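PDB 3CDX: Succinylglutamatedesuccinylase/aspartoacylase, which is probably a metal-dependent hydrolase of the succinylglutamate desuccinylase/aspartoacylase family, acting on linear amide or ester bonds, and binds a calcium ion in this crystal. Local coordinates for residues S107-R112 / G124-M129; D113-F118 / G196-S201. All blocks are in the same frame, centred on the assembly; numbering follows the deposited sequence.

Contact 1 of 2, residues S107-R112 / G124-M129; sequences SPVDGR and GTFSQM
The carboxylate of D110 meets the start of helix 126-138 with both oxygens. OD1 takes the hydroxyl of S127 on its syn lone pair, OG to OD1 2.6 Å. OD2 accepts twice, from T125 OG1 at 2.8 Å and from S127 N at 2.8 Å, the two donors reaching it from opposite faces of the carboxylate plane. Within its loop OD1 also accepts from R112 N, 50° out of that plane, so four bonds fix the rotation of the group; CG sits between the backbone N and the carbonyl carbon (chi1 58°), which turns OD1 toward R112 N, two residues on. With an alanine here, S127 N and the two hydroxyls would probably lose their shared carboxylate, and the Asx turn its bond from R112 N.

Two waters extend the polar contact, one joining S107 OG to S127 OG, the other R112 NH2 to T125 OG1.

Apolar contact is slight: V109 CG1 lies 3.5 Å from F126 CB, the side chains crossing at about a right angle.

T125 is the N-cap residue, yet its side chain makes no capping bond. From the loop before the helix, D110 meets S127 N of its first turn and closes an Asx turn with R112 N.

Contact 2 of 2, residues D113-F118 / G196-S201; sequences DINRCF and GSTFTS
This is a largely buried contact between a loop and the N-terminal end of helix 199-205, beside the calcium site, where 113-118 meets the first residues of that helix and those just before it. Two hydrogen bonds join them. N115 OD1 accepts from F199 N at 2.7 Å, the N-H running nearly straight (160°) but tilted from the amide's carbonyl plane. The second bond runs between backbones, F118 N to S197 O at 3.0 Å. On the other side of its amide, N115 ND2 gives a hydrogen to a water that also takes a weak bond from T200 N. The side-chain amide thus reaches two early N-H groups of the helix, one directly and one through water, while T198 OG1 caps the same helix end by accepting from S201 N.

The aromatic part centres on F118. The CB of F199 rides over one face of its ring, 4.0 Å from the centroid, a CH-pi contact, while S197 O lies at the ring edge, in plane. The two rings are oblique, their planes 53° apart, and F118 CE2 approaches the edge of the F199 ring at CD1, 3.6 Å away. With CG of F199 anti to its backbone N (chi1 -179°), the ring leads on from CB toward CE2 and CZ of F118. R116 folds back so that NH1 donates to N115 O, and it runs side by side with T198, NH1 lying 4.0 Å from CG2.

R123 of a neighbouring subunit donates through NH2 to both F118 O and G196 O, bridging the two segments from outside. Within the chain, F118 packs on A131 of helix 126-138 and F199 on S145 and D147 of strand 144-148, so the loop and the start of helix 199-205 lie between helix 126-138 and the strand.

Residues 107-112 run straight into 113-118, so one loop supplies a segment to each contact: contact 1 ties its first half to helix 126-138, contact 2 its second half to the start of helix 199-205. The centres are about 13 Å apart, and the contacts touch, S127 O lying 3.5 Å from I114 CG1 and R112 CZ 3.7 Å from C117 SG. Contact 2 is the nearer to the metal: the N115 side chain is about 5 Å from the calcium ion bound by H63, E66 and H149, and D113 OD1 is hydrogen-bonded to H63 NE2, a second-shell link. In contact 1, the side chain of S107 stays about 13 Å from the ion.

Contact 1 of 2, residues S107-R112 / G124-M129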
ATOM      1  N   SER A 107      11.712  -0.713   9.586  1.00 24.12           N
ATOM      2  CA  SER A 107      12.157  -1.555   8.482  1.00 24.95           C
ATOM      3  C   SER A 107      11.108  -1.690   7.391  1.00 25.61           C
ATOM      4  O   SER A 107       9.979  -2.078   7.681  1.00 24.58           O
ATOM      5  CB  SER A 107      12.452  -2.957   9.006  1.00 25.33           C
ATOM      6  OG  SER A 107      12.953  -3.801   7.980  1.00 27.45           O
ATOM      7  N   PRO A 108      11.489  -1.449   6.123  1.00 25.86           N
ATOM      8  CA  PRO A 108      10.483  -1.712   5.072  1.00 26.59           C
ATOM      9  C   PRO A 108      10.352  -3.229   4.781  1.00 27.57           C
ATOM     10  O   PRO A 108       9.532  -3.625   3.951  1.00 28.22           O
ATOM     11  CB  PRO A 108      11.075  -1.002   3.826  1.00 26.55           C
ATOM     12  CG  PRO A 108      12.577  -1.151   4.038  1.00 27.21           C
ATOM     13  CD  PRO A 108      12.778  -0.996   5.565  1.00 25.12           C
ATOM     14  N   VAL A 109      11.175  -4.068   5.409  1.00 26.75           N
ATOM     15  CA  VAL A 109      11.067  -5.500   5.176  1.00 28.13           C
ATOM     16  C   VAL A 109       9.935  -6.092   6.038  1.00 27.92           C
ATOM     17  O   VAL A 109       9.058  -6.781   5.534  1.00 28.89           O
ATOM     18  CB  VAL A 109      12.435  -6.245   5.429  1.00 28.25           C
ATOM     19  CG1 VAL A 109      12.251  -7.773   5.428  1.00 28.86           C
ATOM     20  CG2 VAL A 109      13.495  -5.833   4.401  1.00 28.45           C
ATOM     21  N   ASP A 110       9.947  -5.779   7.333  1.00 27.38           N
ATOM     22  CA  ASP A 110       9.015  -6.364   8.309  1.00 25.96           C
ATOM     23  C   ASP A 110       8.289  -5.325   9.173  1.00 26.04           C
ATOM     24  O   ASP A 110       7.541  -5.662  10.132  1.00 26.59           O
ATOM     25  CB  ASP A 110       9.726  -7.414   9.167  1.00 25.06           C
ATOM     26  CG  ASP A 110      10.931  -6.859   9.933  1.00 25.62           C
ATOM     27  OD1 ASP A 110      11.137  -5.623   9.966  1.00 21.59           O
ATOM     28  OD2 ASP A 110      11.643  -7.678  10.553  1.00 22.78           O
ATOM     29  N   GLY A 111       8.520  -4.054   8.847  1.00 25.70           N
ATOM     30  CA  GLY A 111       7.883  -2.946   9.515  1.00 24.84           C
ATOM     31  C   GLY A 111       8.292  -2.755  10.955  1.00 25.88           C
ATOM     32  O   GLY A 111       7.658  -1.965  11.690  1.00 24.80           O
ATOM     33  N   ARG A 112       9.311  -3.493  11.394  1.00 25.17           N
ATOM     34  CA  ARG A 112       9.760  -3.365  12.767  1.00 26.46           C
ATOM     35  C   ARG A 112      10.714  -2.186  13.038  1.00 27.63           C
ATOM     36  O   ARG A 112      11.548  -1.808  12.211  1.00 25.98           O
ATOM     37  CB  ARG A 112      10.406  -4.668  13.287  1.00 26.75           C
ATOM     38  CG  ARG A 112       9.443  -5.925  13.370  1.00 29.65           C
ATOM     39  CD  ARG A 112       8.197  -5.744  14.274  1.00 28.20           C
ATOM     40  NE  ARG A 112       8.512  -5.683  15.722  1.00 31.85           N
ATOM     41  CZ  ARG A 112       8.748  -6.739  16.518  1.00 31.81           C
ATOM     42  NH1 ARG A 112       9.007  -6.547  17.813  1.00 30.79           N
ATOM     43  NH2 ARG A 112       8.730  -7.994  16.039  1.00 30.49           N
ATOM     44  N   GLY A 124      13.342 -15.470  13.496  1.00 29.92           N
ATOM     45  CA  GLY A 124      12.251 -14.543  13.245  1.00 29.21           C
ATOM     46  C   GLY A 124      12.407 -13.767  11.946  1.00 28.59           C
ATOM     47  O   GLY A 124      13.155 -14.168  11.025  1.00 26.77           O
ATOM     48  N   THR A 125      11.686 -12.651  11.878  1.00 27.97           N
ATOM     49  CA  THR A 125      11.725 -11.818  10.697  1.00 27.35           C
ATOM     50  C   THR A 125      13.067 -11.062  10.579  1.00 27.35           C
ATOM     51  O   THR A 125      13.906 -11.093  11.490  1.00 26.83           O
ATOM     52  CB  THR A 125      10.569 -10.819  10.699  1.00 27.22           C
ATOM     53  OG1 THR A 125      10.714  -9.937  11.820  1.00 27.76           O
ATOM     54  CG2 THR A 125       9.213 -11.548  10.717  1.00 25.22           C
ATOM     55  N   PHE A 126      13.252 -10.368   9.453  1.00 27.64           N
ATOM     56  CA  PHE A 126      14.567  -9.842   9.101  1.00 26.05           C
ATOM     57  C   PHE A 126      15.182  -9.024  10.245  1.00 25.77           C
ATOM     58  O   PHE A 126      16.331  -9.232  10.612  1.00 25.01           O
ATOM     59  CB  PHE A 126      14.493  -8.986   7.847  1.00 26.05           C
ATOM     60  CG  PHE A 126      15.854  -8.479   7.406  1.00 25.66           C
ATOM     61  CD1 PHE A 126      16.656  -9.247   6.577  1.00 25.47           C
ATOM     62  CD2 PHE A 126      16.354  -7.280   7.899  1.00 25.38           C
ATOM     63  CE1 PHE A 126      17.916  -8.799   6.213  1.00 26.26           C
ATOM     64  CE2 PHE A 126      17.610  -6.830   7.553  1.00 25.19           C
ATOM     65  CZ  PHE A 126      18.391  -7.590   6.704  1.00 25.08           C
ATOM     66  N   SER A 127      14.393  -8.110  10.814  1.00 24.40           N
ATOM     67  CA  SER A 127      14.903  -7.173  11.805  1.00 25.41           C
ATOM     68  C   SER A 127      15.286  -7.928  13.088  1.00 25.20           C
ATOM     69  O   SER A 127      16.285  -7.605  13.704  1.00 24.92           O
ATOM     70  CB  SER A 127      13.853  -6.080  12.120  1.00 24.46           C
ATOM     71  OG  SER A 127      13.562  -5.313  10.978  1.00 26.48           O
ATOM     72  N   GLN A 128      14.480  -8.932  13.445  1.00 24.54           N
ATOM     73  CA  GLN A 128      14.745  -9.804  14.585  1.00 25.93           C
ATOM     74  C   GLN A 128      16.015 -10.634  14.398  1.00 25.87           C
ATOM     75  O   GLN A 128      16.777 -10.832  15.354  1.00 25.61           O
ATOM     76  CB  GLN A 128      13.550 -10.737  14.873  1.00 25.32           C
ATOM     77  CG  GLN A 128      12.204 -10.057  15.238  1.00 23.87           C
ATOM     78  CD  GLN A 128      11.091 -11.078  15.485  1.00 28.19           C
ATOM     79  OE1 GLN A 128      10.772 -11.901  14.616  1.00 28.93           O
ATOM     80  NE2 GLN A 128      10.513 -11.037  16.678  1.00 27.83           N
ATOM     81  N   MET A 129      16.230 -11.132  13.176  1.00 25.64           N
ATOM     82  CA  MET A 129      17.414 -11.949  12.859  1.00 26.09           C
ATOM     83  C   MET A 129      18.697 -11.086  12.837  1.00 25.84           C
ATOM     84  O   MET A 129      19.790 -11.488  13.290  1.00 25.14           O
ATOM     85  CB  MET A 129      17.162 -12.644  11.495  1.00 26.76           C
ATOM     86  CG  MET A 129      18.418 -13.029  10.710  1.00 29.08           C
ATOM     87  SD  MET A 129      18.169 -13.665   9.007  1.00 29.33           S
ATOM     88  CE  MET A 129      18.467 -12.067   8.148  1.00 27.60           C
TER
HETATM   89  O   HOH W   1      15.229  -4.136   8.863  1.00 28.74           O
HETATM   90  O   HOH W   2       8.659  -9.030  13.494  1.00 31.49           O

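Contact 2 of 2, residues D113-F118 / G196-S201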
ATOM      1  N   ASP A 113      10.612  -1.654  14.248  1.00 28.14           N
ATOM      2  CA  ASP A 113      11.666  -0.808  14.779  1.00 29.17           C
ATOM      3  C   ASP A 113      12.687  -1.779  15.348  1.00 29.01           C
ATOM      4  O   ASP A 113      12.437  -2.405  16.368  1.00 29.64           O
ATOM      5  CB  ASP A 113      11.125   0.082  15.882  1.00 28.98           C
ATOM      6  CG  ASP A 113      12.163   1.102  16.363  1.00 30.85           C
ATOM      7  OD1 ASP A 113      13.379   0.794  16.321  1.00 26.97           O
ATOM      8  OD2 ASP A 113      11.734   2.209  16.766  1.00 31.14           O
ATOM      9  N   ILE A 114      13.823  -1.930  14.687  1.00 28.48           N
ATOM     10  CA  ILE A 114      14.789  -2.930  15.107  1.00 29.09           C
ATOM     11  C   ILE A 114      15.232  -2.728  16.549  1.00 29.46           C
ATOM     12  O   ILE A 114      15.599  -3.697  17.219  1.00 29.62           O
ATOM     13  CB  ILE A 114      16.007  -2.986  14.157  1.00 28.58           C
ATOM     14  CG1 ILE A 114      16.915  -4.194  14.439  1.00 28.58           C
ATOM     15  CG2 ILE A 114      16.789  -1.664  14.222  1.00 30.37           C
ATOM     16  CD1 ILE A 114      17.969  -4.485  13.277  1.00 28.51           C
ATOM     17  N   ASN A 115      15.199  -1.479  17.018  1.00 28.88           N
ATOM     18  CA  ASN A 115      15.624  -1.150  18.367  1.00 29.96           C
ATOM     19  C   ASN A 115      14.516  -1.341  19.392  1.00 31.41           C
ATOM     20  O   ASN A 115      14.607  -0.852  20.511  1.00 31.78           O
ATOM     21  CB  ASN A 115      16.147   0.290  18.420  1.00 29.43           C
ATOM     22  CG  ASN A 115      17.496   0.407  19.117  1.00 30.61           C
ATOM     23  OD1 ASN A 115      18.217  -0.583  19.287  1.00 31.26           O
ATOM     24  ND2 ASN A 115      17.869   1.651  19.492  1.00 30.58           N
ATOM     25  N   ARG A 116      13.439  -2.014  18.987  1.00 32.43           N
ATOM     26  CA  ARG A 116      12.498  -2.574  19.928  1.00 34.00           C
ATOM     27  C   ARG A 116      12.530  -4.107  19.776  1.00 34.29           C
ATOM     28  O   ARG A 116      11.606  -4.778  20.273  1.00 33.82           O
ATOM     29  CB  ARG A 116      11.062  -2.042  19.668  1.00 34.65           C
ATOM     30  CG  ARG A 116      10.888  -0.530  19.720  1.00 37.13           C
ATOM     31  CD  ARG A 116      11.341   0.052  21.064  1.00 43.49           C
ATOM     32  NE  ARG A 116      11.104   1.492  21.199  1.00 47.01           N
ATOM     33  CZ  ARG A 116      12.043   2.443  21.143  1.00 50.61           C
ATOM     34  NH1 ARG A 116      13.317   2.133  20.935  1.00 51.24           N
ATOM     35  NH2 ARG A 116      11.700   3.725  21.282  1.00 51.66           N
ATOM     36  N   CYS A 117      13.563  -4.633  19.075  1.00 33.03           N
ATOM     37  CA  CYS A 117      13.661  -6.075  18.726  1.00 33.75           C
ATOM     38  C   CYS A 117      14.778  -6.876  19.418  1.00 33.34           C
ATOM     39  O   CYS A 117      14.874  -8.090  19.235  1.00 33.44           O
ATOM     40  CB  CYS A 117      13.812  -6.297  17.200  1.00 33.75           C
ATOM     41  SG  CYS A 117      12.345  -5.935  16.242  1.00 34.10           S
ATOM     42  N   PHE A 118      15.639  -6.211  20.177  1.00 33.15           N
ATOM     43  CA  PHE A 118      16.744  -6.907  20.829  1.00 32.48           C
ATOM     44  C   PHE A 118      16.261  -7.662  22.081  1.00 33.14           C
ATOM     45  O   PHE A 118      15.295  -7.225  22.729  1.00 32.27           O
ATOM     46  CB  PHE A 118      17.837  -5.919  21.189  1.00 32.40           C
ATOM     47  CG  PHE A 118      18.632  -5.435  19.999  1.00 31.19           C
ATOM     48  CD1 PHE A 118      18.256  -4.302  19.326  1.00 30.46           C
ATOM     49  CD2 PHE A 118      19.752  -6.142  19.556  1.00 29.48           C
ATOM     50  CE1 PHE A 118      18.968  -3.858  18.233  1.00 29.79           C
ATOM     51  CE2 PHE A 118      20.480  -5.713  18.468  1.00 29.18           C
ATOM     52  CZ  PHE A 118      20.094  -4.563  17.805  1.00 31.15           C
ATOM     53  N   GLY A 196      13.930  -1.561  26.899  1.00 43.00           N
ATOM     54  CA  GLY A 196      14.577  -2.784  27.364  1.00 42.54           C
ATOM     55  C   GLY A 196      14.995  -3.645  26.181  1.00 41.88           C
ATOM     56  O   GLY A 196      15.586  -4.732  26.338  1.00 42.00           O
ATOM     57  N   SER A 197      14.683  -3.158  24.989  1.00 40.82           N
ATOM     58  CA  SER A 197      14.834  -3.960  23.783  1.00 40.13           C
ATOM     59  C   SER A 197      15.676  -3.216  22.767  1.00 38.86           C
ATOM     60  O   SER A 197      15.674  -3.543  21.552  1.00 38.80           O
ATOM     61  CB  SER A 197      13.442  -4.289  23.232  1.00 40.09           C
ATOM     62  OG  SER A 197      12.627  -3.125  23.299  1.00 44.21           O
ATOM     63  N   THR A 198      16.391  -2.203  23.255  1.00 36.94           N
ATOM     64  CA  THR A 198      17.321  -1.478  22.402  1.00 35.36           C
ATOM     65  C   THR A 198      18.647  -2.223  22.301  1.00 33.75           C
ATOM     66  O   THR A 198      18.963  -3.098  23.125  1.00 32.65           O
ATOM     67  CB  THR A 198      17.629  -0.078  22.946  1.00 35.50           C
ATOM     68  OG1 THR A 198      18.294  -0.226  24.198  1.00 34.73           O
ATOM     69  CG2 THR A 198      16.344   0.772  23.094  1.00 34.01           C
ATOM     70  N   PHE A 199      19.450  -1.846  21.321  1.00 32.86           N
ATOM     71  CA  PHE A 199      20.825  -2.370  21.279  1.00 33.09           C
ATOM     72  C   PHE A 199      21.636  -1.996  22.521  1.00 33.59           C
ATOM     73  O   PHE A 199      22.379  -2.817  23.047  1.00 33.42           O
ATOM     74  CB  PHE A 199      21.548  -1.903  20.040  1.00 32.98           C
ATOM     75  CG  PHE A 199      22.955  -2.419  19.919  1.00 32.62           C
ATOM     76  CD1 PHE A 199      23.211  -3.786  19.797  1.00 31.54           C
ATOM     77  CD2 PHE A 199      24.029  -1.525  19.900  1.00 33.58           C
ATOM     78  CE1 PHE A 199      24.528  -4.255  19.646  1.00 33.50           C
ATOM     79  CE2 PHE A 199      25.345  -1.980  19.764  1.00 32.90           C
ATOM     80  CZ  PHE A 199      25.593  -3.345  19.623  1.00 34.47           C
ATOM     81  N   THR A 200      21.514  -0.756  22.984  1.00 34.02           N
ATOM     82  CA  THR A 200      22.272  -0.328  24.174  1.00 34.45           C
ATOM     83  C   THR A 200      21.943  -1.206  25.386  1.00 34.79           C
ATOM     84  O   THR A 200      22.840  -1.575  26.144  1.00 35.38           O
ATOM     85  CB  THR A 200      22.151   1.209  24.478  1.00 34.74           C
ATOM     86  OG1 THR A 200      20.778   1.587  24.656  1.00 35.03           O
ATOM     87  CG2 THR A 200      22.710   2.041  23.326  1.00 34.88           C
ATOM     88  N   SER A 201      20.674  -1.599  25.541  1.00 35.25           N
ATOM     89  CA  SER A 201      20.286  -2.447  26.677  1.00 35.41           C
ATOM     90  C   SER A 201      20.968  -3.817  26.600  1.00 34.74           C
ATOM     91  O   SER A 201      21.239  -4.433  27.632  1.00 35.32           O
ATOM     92  CB  SER A 201      18.759  -2.572  26.819  1.00 35.48           C
ATOM     93  OG  SER A 201      18.211  -3.388  25.799  1.00 38.76           O
TER
HETATM   94  O   HOH W   3      20.301   1.596  20.995  1.00 29.31           O